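Local atomic coordinates of deoxyribodipyrimidine photo-lyase (Oryza sativa Japonica Group, PDB entry 3UMV), a protein that repairs ultraviolet-damaged DNA by using light to split cyclobutane pyrimidine dimers back into monomers, with one FAD bound per subunit. Residues S84-R87 with R88-G91; Q334-D338 with S339-A343; I226-V229 with C230-E234. All coordinates share one frame; numbering follows the deposited sequence. Where two conformers were deposited one is given.

Contact 1: S84-R87 with R88-G91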
loop_
_atom_site.group_PDB
_atom_site.type_symbol
_atom_site.label_atom_id
_atom_site.label_comp_id
_atom_site.label_asym_id
_atom_site.label_seq_id
_atom_site.Cartn_x
_atom_site.Cartn_y
_atom_site.Cartn_z
ATOM N N SER A 84 13.328 -3.041 -2.740
ATOM C CA SER A 84 13.963 -4.178 -2.075
ATOM C C SER A 84 12.979 -5.213 -1.514
ATOM O O SER A 84 13.208 -5.777 -0.440
ATOM C CB SER A 84 14.918 -3.698 -0.975
ATOM O OG SER A 84 15.874 -2.790 -1.498
ATOM N N ALA A 85 11.901 -5.474 -2.249
ATOM C CA ALA A 85 11.004 -6.566 -1.904
ATOM C C ALA A 85 11.809 -7.835 -1.629
ATOM O O ALA A 85 12.803 -8.117 -2.309
ATOM C CB ALA A 85 10.006 -6.803 -3.026
ATOM N N ARG A 86 11.375 -8.577 -0.617
ATOM C CA ARG A 86 12.012 -9.821 -0.211
ATOM C C ARG A 86 11.098 -10.973 -0.610
ATOM O O ARG A 86 10.010 -10.750 -1.136
ATOM C CB ARG A 86 12.230 -9.853 1.306
ATOM C CG ARG A 86 12.888 -8.618 1.926
ATOM C CD ARG A 86 14.157 -8.227 1.211
ATOM N NE ARG A 86 15.111 -7.541 2.090
ATOM C CZ ARG A 86 14.974 -6.289 2.532
ATOM N NH1 ARG A 86 13.911 -5.575 2.205
ATOM N NH2 ARG A 86 15.905 -5.750 3.311
ATOM N N ARG A 87 11.530 -12.201 -0.339
ATOM C CA ARG A 87 10.744 -13.383 -0.687
ATOM C C ARG A 87 9.290 -13.248 -0.264
ATOM O O ARG A 87 8.385 -13.539 -1.045
ATOM C CB ARG A 87 11.339 -14.636 -0.040
ATOM C CG ARG A 87 10.407 -15.828 -0.059
ATOM C CD ARG A 87 11.085 -17.089 0.498
ATOM N NE ARG A 87 12.246 -17.487 -0.285
ATOM C CZ ARG A 87 12.194 -18.348 -1.304
ATOM N NH1 ARG A 87 11.035 -18.893 -1.656
ATOM N NH2 ARG A 87 13.293 -18.658 -1.976
ATOM N N ARG A 88 9.086 -12.833 0.984
ATOM C CA ARG A 88 7.759 -12.655 1.572
ATOM C C ARG A 88 6.833 -11.827 0.702
ATOM O O ARG A 88 5.688 -12.210 0.472
ATOM C CB ARG A 88 7.874 -11.987 2.949
ATOM C CG ARG A 88 6.530 -11.607 3.587
ATOM C CD ARG A 88 6.690 -11.220 5.065
ATOM N NE ARG A 88 7.052 -12.379 5.877
ATOM C CZ ARG A 88 7.498 -12.326 7.128
ATOM N NH1 ARG A 88 7.646 -11.173 7.749
ATOM N NH2 ARG A 88 7.795 -13.450 7.762
ATOM N N GLN A 89 7.315 -10.679 0.246
ATOM C CA GLN A 89 6.482 -9.780 -0.546
ATOM C C GLN A 89 6.384 -10.193 -2.007
ATOM O O GLN A 89 5.322 -10.043 -2.632
ATOM C CB GLN A 89 6.978 -8.337 -0.439
ATOM C CG GLN A 89 6.918 -7.763 0.982
ATOM C CD GLN A 89 8.121 -8.158 1.831
ATOM O OE1 GLN A 89 9.100 -8.743 1.329
ATOM N NE2 GLN A 89 8.055 -7.853 3.127
ATOM N N LEU A 90 7.491 -10.700 -2.549
ATOM C CA LEU A 90 7.513 -11.164 -3.931
ATOM C C LEU A 90 6.610 -12.384 -4.125
ATOM O O LEU A 90 5.899 -12.506 -5.136
ATOM C CB LEU A 90 8.952 -11.465 -4.350
ATOM C CG LEU A 90 9.840 -10.227 -4.491
ATOM C CD1 LEU A 90 11.308 -10.619 -4.647
ATOM C CD2 LEU A 90 9.394 -9.399 -5.659
ATOM N N GLY A 91 6.611 -13.281 -3.141
ATOM C CA GLY A 91 5.824 -14.490 -3.254
ATOM C C GLY A 91 4.343 -14.156 -3.264
ATOM O O GLY A 91 3.577 -14.706 -4.054
#

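Contact 2: Q334-D338 with S339-A343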
loop_
_atom_site.group_PDB
_atom_site.type_symbol
_atom_site.label_atom_id
_atom_site.label_comp_id
_atom_site.label_asym_id
_atom_site.label_seq_id
_atom_site.Cartn_x
_atom_site.Cartn_y
_atom_site.Cartn_z
ATOM N N GLN A 334 4.904 15.778 -0.899
ATOM C CA GLN A 334 6.173 15.926 -0.183
ATOM C C GLN A 334 7.196 14.933 -0.744
ATOM O O GLN A 334 7.203 13.752 -0.366
ATOM C CB GLN A 334 5.949 15.718 1.324
ATOM C CG GLN A 334 7.233 15.775 2.200
ATOM C CD GLN A 334 8.126 16.979 1.893
ATOM O OE1 GLN A 334 9.023 16.898 1.051
ATOM N NE2 GLN A 334 7.892 18.097 2.585
ATOM N N PRO A 335 8.064 15.402 -1.656
ATOM C CA PRO A 335 9.062 14.528 -2.292
ATOM C C PRO A 335 9.989 13.846 -1.296
ATOM O O PRO A 335 10.472 12.759 -1.584
ATOM C CB PRO A 335 9.873 15.496 -3.166
ATOM C CG PRO A 335 8.951 16.595 -3.462
ATOM C CD PRO A 335 8.129 16.771 -2.197
ATOM N N GLN A 336 10.230 14.476 -0.155
ATOM C CA GLN A 336 11.094 13.917 0.878
ATOM C C GLN A 336 10.279 13.257 1.989
ATOM O O GLN A 336 10.448 13.548 3.187
ATOM C CB GLN A 336 12.034 14.996 1.429
ATOM C CG GLN A 336 13.081 15.421 0.409
ATOM C CD GLN A 336 13.868 16.643 0.854
ATOM O OE1 GLN A 336 14.997 16.532 1.330
ATOM N NE2 GLN A 336 13.264 17.814 0.711
ATOM N N TYR A 337 9.415 12.336 1.581
ATOM C CA TYR A 337 8.435 11.752 2.490
ATOM C C TYR A 337 9.030 10.693 3.409
ATOM O O TYR A 337 8.363 10.231 4.329
ATOM C CB TYR A 337 7.251 11.172 1.703
ATOM C CG TYR A 337 7.651 10.176 0.635
ATOM C CD1 TYR A 337 8.111 8.901 0.981
ATOM C CD2 TYR A 337 7.582 10.513 -0.706
ATOM C CE1 TYR A 337 8.488 7.987 0.006
ATOM C CE2 TYR A 337 7.957 9.604 -1.695
ATOM C CZ TYR A 337 8.409 8.356 -1.333
ATOM O OH TYR A 337 8.762 7.474 -2.317
ATOM N N ASP A 338 10.291 10.327 3.176
ATOM C CA ASP A 338 10.952 9.292 3.967
ATOM C C ASP A 338 12.190 9.825 4.684
ATOM O O ASP A 338 13.127 9.074 4.950
ATOM C CB ASP A 338 11.372 8.117 3.064
ATOM C CG ASP A 338 12.301 8.550 1.924
ATOM O OD1 ASP A 338 12.963 7.672 1.331
ATOM O OD2 ASP A 338 12.386 9.764 1.627
ATOM N N SER A 339 12.187 11.122 4.993
ATOM C CA SER A 339 13.346 11.771 5.597
ATOM C C SER A 339 12.890 12.866 6.561
ATOM O O SER A 339 11.777 13.388 6.436
ATOM C CB SER A 339 14.239 12.366 4.501
ATOM O OG SER A 339 15.569 12.529 4.955
ATOM N N LEU A 340 13.740 13.213 7.522
ATOM C CA LEU A 340 13.370 14.211 8.525
ATOM C C LEU A 340 13.015 15.524 7.845
ATOM O O LEU A 340 12.200 16.294 8.344
ATOM C CB LEU A 340 14.509 14.420 9.529
ATOM C CG LEU A 340 14.302 15.495 10.596
ATOM C CD1 LEU A 340 13.078 15.174 11.453
ATOM C CD2 LEU A 340 15.554 15.628 11.483
ATOM N N SER A 341 13.614 15.780 6.685
ATOM C CA SER A 341 13.344 17.048 6.024
ATOM C C SER A 341 11.882 17.159 5.586
ATOM O O SER A 341 11.383 18.248 5.401
ATOM C CB SER A 341 14.312 17.295 4.858
ATOM O OG SER A 341 14.254 16.234 3.925
ATOM N N GLY A 342 11.200 16.024 5.481
ATOM C CA GLY A 342 9.813 16.001 5.069
ATOM C C GLY A 342 8.841 16.275 6.206
ATOM O O GLY A 342 7.647 16.493 5.965
ATOM N N ALA A 343 9.329 16.252 7.446
ATOM C CA ALA A 343 8.475 16.605 8.591
ATOM C C ALA A 343 8.165 18.108 8.656
ATOM O O ALA A 343 8.821 18.927 8.015
ATOM C CB ALA A 343 9.083 16.122 9.923
HETATM O O HOH W 1 6.457 18.697 5.171
HETATM O O HOH W 2 15.991 14.170 1.939
#

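Contact 3: I226-V229 with C230-E234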
loop_
_atom_site.group_PDB
_atom_site.type_symbol
_atom_site.label_atom_id
_atom_site.label_comp_id
_atom_site.label_asym_id
_atom_site.label_seq_id
_atom_site.Cartn_x
_atom_site.Cartn_y
_atom_site.Cartn_z
ATOM N N ILE A 226 8.211 -18.031 -9.953
ATOM C CA ILE A 226 8.164 -17.783 -8.513
ATOM C C ILE A 226 9.418 -18.307 -7.808
ATOM O O ILE A 226 10.014 -17.608 -6.994
ATOM C CB ILE A 226 6.908 -18.385 -7.887
ATOM C CG1 ILE A 226 5.687 -17.601 -8.371
ATOM C CG2 ILE A 226 7.002 -18.342 -6.352
ATOM C CD1 ILE A 226 4.380 -18.276 -8.133
ATOM N N ALA A 227 9.835 -19.527 -8.135
ATOM C CA ALA A 227 11.037 -20.083 -7.516
ATOM C C ALA A 227 12.257 -19.223 -7.830
ATOM O O ALA A 227 13.078 -18.956 -6.954
ATOM C CB ALA A 227 11.264 -21.520 -7.951
ATOM N N ARG A 228 12.370 -18.776 -9.073
ATOM C CA ARG A 228 13.531 -17.995 -9.497
ATOM C C ARG A 228 13.593 -16.658 -8.782
ATOM O O ARG A 228 14.599 -16.320 -8.154
ATOM C CB ARG A 228 13.524 -17.747 -11.007
ATOM C CG ARG A 228 14.721 -16.926 -11.460
ATOM C CD ARG A 228 14.725 -16.655 -12.949
ATOM N NE ARG A 228 13.590 -15.842 -13.378
ATOM C CZ ARG A 228 13.513 -14.521 -13.239
ATOM N NH1 ARG A 228 12.436 -13.866 -13.668
ATOM N NH2 ARG A 228 14.501 -13.853 -12.660
ATOM N N VAL A 229 12.513 -15.898 -8.897
ATOM C CA VAL A 229 12.447 -14.562 -8.317
ATOM C C VAL A 229 12.667 -14.591 -6.805
ATOM O O VAL A 229 13.456 -13.809 -6.275
ATOM C CB VAL A 229 11.120 -13.853 -8.677
ATOM C CG1 VAL A 229 10.918 -12.615 -7.822
ATOM C CG2 VAL A 229 11.110 -13.481 -10.146
ATOM N N CYS A 230 11.983 -15.490 -6.107
ATOM C CA CYS A 230 12.091 -15.522 -4.655
ATOM C C CYS A 230 13.489 -15.957 -4.200
ATOM O O CYS A 230 13.981 -15.475 -3.182
ATOM C CB CYS A 230 11.027 -16.426 -4.032
ATOM S SG CYS A 230 9.327 -15.851 -4.242
ATOM N N SER A 231 14.128 -16.862 -4.940
ATOM C CA SER A 231 15.476 -17.291 -4.570
ATOM C C SER A 231 16.527 -16.212 -4.849
ATOM O O SER A 231 17.644 -16.273 -4.329
ATOM C CB SER A 231 15.860 -18.623 -5.236
ATOM O OG SER A 231 16.161 -18.455 -6.611
ATOM N N GLU A 232 16.164 -15.219 -5.657
ATOM C CA GLU A 232 17.031 -14.068 -5.895
ATOM C C GLU A 232 16.894 -13.010 -4.807
ATOM O O GLU A 232 17.695 -12.079 -4.738
ATOM C CB GLU A 232 16.708 -13.420 -7.234
ATOM C CG GLU A 232 17.197 -14.185 -8.438
ATOM C CD GLU A 232 16.762 -13.528 -9.729
ATOM O OE1 GLU A 232 16.299 -12.370 -9.662
ATOM O OE2 GLU A 232 16.875 -14.160 -10.804
ATOM N N ALA A 233 15.863 -13.138 -3.978
ATOM C CA ALA A 233 15.612 -12.163 -2.925
ATOM C C ALA A 233 15.970 -12.712 -1.546
ATOM O O ALA A 233 16.144 -13.916 -1.363
ATOM C CB ALA A 233 14.151 -11.710 -2.958
ATOM N N GLU A 234 16.090 -11.826 -0.571
ATOM C CA GLU A 234 16.431 -12.263 0.761
ATOM C C GLU A 234 15.334 -13.170 1.308
ATOM O O GLU A 234 14.146 -12.968 1.048
ATOM C CB GLU A 234 16.672 -11.064 1.673
ATOM C CG GLU A 234 17.618 -11.354 2.804
ATOM C CD GLU A 234 17.758 -10.184 3.757
ATOM O OE1 GLU A 234 17.671 -9.026 3.290
ATOM O OE2 GLU A 234 17.951 -10.433 4.972
#

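Contact 1: S84-R87 with R88-G91
Gln89 turns its side-chain amide back onto Arg86, the residue just before helix 87-106, and OE1 accepts a hydrogen bond from Arg86 N at 3.0 Å. The donor is tilted 30° from the plane of the amide carbonyl. A bend at chi2 (83°) folds OE1 toward the start of the helix, where it also packs against Arg86 CB at 3.3 Å. NE2 faces other partners, the carbonyl oxygens of Lys423 and Glu425, so both ends of the amide are used and its flip is settled.

With Arg86 as N-cap, Gln89 stands at N3 and supplies one half of a capping box, its side chain receiving the N-cap amide. The main-chain bonds of the first turn start here: Leu90 N reaches Arg86 O at 2.9 Å, and Gly91 N reaches Arg87 O at 2.8 Å. Gln89 N makes a weak bond to the same Arg86 O.

The apolar part is a hydrophobic staple, joining the residue before the N-cap to N4. Ala85 CB rests 3.7 Å from both Leu90 CG and Leu90 CD2.

Contact 2: Q334-D338 with S339-A343
Gln336 and Ser339 are the ends of a type I beta turn, closed by a weak bond from Ser339 N to Gln336 O of 3.5 Å. The chain then enters a short 3-10 segment, 340-342, in which Gly342 N bonds to Ser339 O at 2.9 Å. This curl brings Gly342 back against the turn, and its CA makes a CA-H...O contact with Gln336 O at 3.2 Å. A side chain on Gly342 would run into that same oxygen.

The Gln334 chain leaves with CG opposite the backbone N (chi1 177°) and bends at chi2 (48°), which lays its amide alongside Gly342, CD being 3.7 Å from Gly342 CA. OE1 accepts Gln336 N at 3.0 Å, in the carbonyl plane and on a lone pair. NE2 donates to a water at 3.0 Å, which in turn donates to Gly342 O. Replacing Gln334 with alanine would probably leave Gln336 N without its acceptor, break the water bridge and open a gap beside Gly342.

Gln336 extends past CG to Ser341, whose OG donates to OE1 at 2.7 Å. This hydroxyl comes from above the amide, 83° out of the carbonyl plane, and a second water donates to the same OE1 at 2.6 Å. Asp338 sends its carboxylate to Arg141.

The whole is a compact loop joining helices 310-333 and 345-353 in the helical FAD-binding part of the photolyase fold, a type I turn followed by a 3-10 turn, with its two limbs drawn together by glutamine side chains and water.

Contact 3: I226-V229 with C230-E234
Arg228 and Glu232 form an i to i+4 salt bridge along the exposed side of helix 222-231, near its C-terminal end. The arginine stretches out with chi1 at 180° and then bends at chi3 (64°), which swings the guanidinium round toward Glu232. NH2 meets OE2 at 3.0 Å. The oxygen lies at the edge of the guanidinium, near its plane, yet NH2 reaches it from above the carboxylate plane; the two flat groups are turned 56° against each other. Glu232, extended beyond CG, also lays OE2 against Arg228 CG at 3.6 Å. The guanidinium thus has the carboxylate at its edge and a methyl, Val229 CG2, packed near the rim of one face.

Beneath these side chains the backbone keeps helical bonds, Cys230 N to Ile226 O at 3.0 Å and Ser231 N to Ala227 O at 3.1 Å. Glu232 N is shared more loosely, with weak bonds to both Arg228 O and Val229 O, and Ala233 N turns to Cys230 O, an i to i+3 bond. Ser231 folds its OG between its own backbone N and carbonyl carbon, bringing the hydroxyl 3.1 Å from each of Ala227 O and Arg228 O, two possible acceptors for one proton.

The buried side of the helix faces helix 87-106, with Ile226 packing on Leu94 and Cys230 on Arg87. The Cys230 sulfur sits beside its own backbone N and turns back along the helix, which leaves SG 4.0 Å from Ile226 CG2.

Contacts 1 and 3 are neighbours, their centres about 8 Å apart, and join the start of helix 87-106 to the chain leaving helix 222-231. Glu234 bonds to both Arg86 and Arg87: Arg87 N lies 3.1 Å from Glu234 O, a probable hydrogen bond, and Arg86 NE makes a 3.2 Å salt bridge to Glu234 OE1. Leu90 CD1 packs on Ala233 CB at 3.5 Å. Contact 2 stands apart, its nearest atoms about 11 Å from contact 1 and about 17 Å from contact 3. Neither contact 1 nor contact 2 reaches the flavin, the side chains of Gln89 and Tyr337 lying about 9 and 11 Å from FAD. Gln89 touches Arg429, probably an FAD-binding residue.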